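Long-range contact in transcriptional regulator, LacI family protein (Rhodococcus jostii, PDB 3K9C), which probably binds specific DNA sites as a transcription factor of the LacI family, with a periplasmic-binding-protein-like domain as in sugar-responsive repressors: residues A130-A135 and T187-F192. Sequence-based numbering, arbitrary orientation.
Sequences AHIDGA and TAVVAF
The carbonyl oxygen of Val190 is gripped twice by the neighbouring strand: Ile132 N reaches it at 3.1 Å, and His131 ND1 at 2.9 Å. The two donors come from opposite faces of the carbonyl plane. The imidazole bond is the more bent, 139° at the hydrogen, and ND1 stands well above that plane. With CG anti to the backbone N (chi1 173°), the His131 ring lies forward along its own strand, one face over Asp133 N, and ND1 is turned to Val190. This bond helps set the ring's rotation and requires a proton on ND1. One step back, Val190 N gives a short, nearly straight bond of 2.7 Å to Ala130 O, and Ala130 N binds Ala188 O; this is regular parallel pairing between two adjacent inner strands in one alpha/beta lobe of the periplasmic-binding-protein-like fold. On the face opposite His131 and Val190, Ile132 CD1 meets Val189 CG1 at 4.0 Å under helix 169-181, while helix 110-123 packs on the histidine side.

Beyond the paired strands, Phe192 lays one ring face against Gly134, whose CA sits 3.5 Å from the ring centroid in a CH-pi contact. Shortening Phe192 to an alanine removes this face, and the Gly134 turn would probably be less firmly set. Asp133 steadies the same turn: OD1 accepts from Ala135 N in an Asx turn, and OD2 pairs with Arg144. A glycerol about 5 Å from the Phe192 side chain is consistent with an effector cleft at these carboxyl ends, where an aromatic face and a carboxylate shape the loop.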
loop_
_atom_site.group_PDB
_atom_site.type_symbol
_atom_site.label_atom_id
_atom_site.label_comp_id
_atom_site.label_asym_id
_atom_site.label_seq_id
_atom_site.Cartn_x
_atom_site.Cartn_y
_atom_site.Cartn_z
ATOM N N ALA B 130 1.579 -2.403 26.843
ATOM C CA ALA B 130 0.262 -2.359 26.246
ATOM C C ALA B 130 0.191 -3.016 24.879
ATOM O O ALA B 130 1.181 -3.104 24.142
ATOM C CB ALA B 130 -0.210 -0.917 26.146
ATOM N N HIS B 131 -1.002 -3.489 24.548
ATOM C CA HIS B 131 -1.241 -4.106 23.263
ATOM C C HIS B 131 -2.455 -3.436 22.641
ATOM O O HIS B 131 -3.480 -3.248 23.307
ATOM C CB HIS B 131 -1.488 -5.616 23.426
ATOM C CG HIS B 131 -1.911 -6.300 22.162
ATOM N ND1 HIS B 131 -1.150 -6.279 21.011
ATOM C CD2 HIS B 131 -3.026 -7.007 21.864
ATOM C CE1 HIS B 131 -1.780 -6.944 20.059
ATOM N NE2 HIS B 131 -2.920 -7.399 20.552
ATOM N N ILE B 132 -2.315 -3.019 21.386
ATOM C CA ILE B 132 -3.427 -2.430 20.646
ATOM C C ILE B 132 -3.799 -3.609 19.740
ATOM O O ILE B 132 -3.051 -3.954 18.817
ATOM C CB ILE B 132 -2.971 -1.180 19.829
ATOM C CG1 ILE B 132 -2.458 -0.100 20.786
ATOM C CG2 ILE B 132 -4.143 -0.618 19.010
ATOM C CD1 ILE B 132 -1.914 1.157 20.102
ATOM N N ASP B 133 -4.922 -4.262 20.040
ATOM C CA ASP B 133 -5.334 -5.445 19.281
ATOM C C ASP B 133 -5.976 -5.188 17.928
ATOM O O ASP B 133 -6.291 -4.051 17.577
ATOM C CB ASP B 133 -6.253 -6.350 20.126
ATOM C CG ASP B 133 -7.642 -5.767 20.339
ATOM O OD1 ASP B 133 -8.153 -5.046 19.452
ATOM O OD2 ASP B 133 -8.235 -6.059 21.398
ATOM N N GLY B 134 -6.162 -6.263 17.170
ATOM C CA GLY B 134 -6.740 -6.138 15.847
ATOM C C GLY B 134 -8.236 -6.338 15.776
ATOM O O GLY B 134 -8.776 -6.602 14.705
ATOM N N ALA B 135 -8.909 -6.212 16.917
ATOM C CA ALA B 135 -10.350 -6.381 16.969
ATOM C C ALA B 135 -10.723 -7.771 16.475
ATOM O O ALA B 135 -10.241 -8.766 17.001
ATOM C CB ALA B 135 -11.039 -5.313 16.124
ATOM N N THR B 187 5.203 1.910 28.952
ATOM C CA THR B 187 6.507 2.312 28.420
ATOM C C THR B 187 6.819 1.539 27.137
ATOM O O THR B 187 7.820 1.792 26.479
ATOM C CB THR B 187 7.649 2.052 29.428
ATOM O OG1 THR B 187 7.767 0.645 29.656
ATOM C CG2 THR B 187 7.388 2.769 30.742
ATOM N N ALA B 188 5.968 0.575 26.806
ATOM C CA ALA B 188 6.150 -0.213 25.587
ATOM C C ALA B 188 4.775 -0.557 25.051
ATOM O O ALA B 188 3.816 -0.712 25.811
ATOM C CB ALA B 188 6.936 -1.480 25.871
ATOM N N VAL B 189 4.682 -0.670 23.736
ATOM C CA VAL B 189 3.419 -0.964 23.103
ATOM C C VAL B 189 3.611 -1.935 21.958
ATOM O O VAL B 189 4.464 -1.723 21.111
ATOM C CB VAL B 189 2.796 0.326 22.538
ATOM C CG1 VAL B 189 1.454 0.018 21.903
ATOM C CG2 VAL B 189 2.670 1.371 23.644
ATOM N N VAL B 190 2.817 -2.997 21.940
ATOM C CA VAL B 190 2.871 -3.975 20.866
ATOM C C VAL B 190 1.620 -3.733 20.017
ATOM O O VAL B 190 0.499 -3.940 20.479
ATOM C CB VAL B 190 2.861 -5.435 21.413
ATOM C CG1 VAL B 190 2.816 -6.424 20.263
ATOM C CG2 VAL B 190 4.103 -5.691 22.261
ATOM N N ALA B 191 1.816 -3.264 18.789
ATOM C CA ALA B 191 0.703 -2.986 17.887
ATOM C C ALA B 191 0.265 -4.254 17.163
ATOM O O ALA B 191 1.056 -5.175 16.996
ATOM C CB ALA B 191 1.100 -1.914 16.881
ATOM N N PHE B 192 -0.993 -4.289 16.723
ATOM C CA PHE B 192 -1.519 -5.466 16.026
ATOM C C PHE B 192 -0.674 -5.800 14.800
ATOM O O PHE B 192 -0.300 -6.953 14.602
ATOM C CB PHE B 192 -2.972 -5.245 15.595
ATOM C CG PHE B 192 -3.542 -6.391 14.817
ATOM C CD1 PHE B 192 -3.696 -7.638 15.411
ATOM C CD2 PHE B 192 -3.893 -6.235 13.483
ATOM C CE1 PHE B 192 -4.192 -8.713 14.684
ATOM C CE2 PHE B 192 -4.393 -7.308 12.747
ATOM C CZ PHE B 192 -4.541 -8.550 13.347
#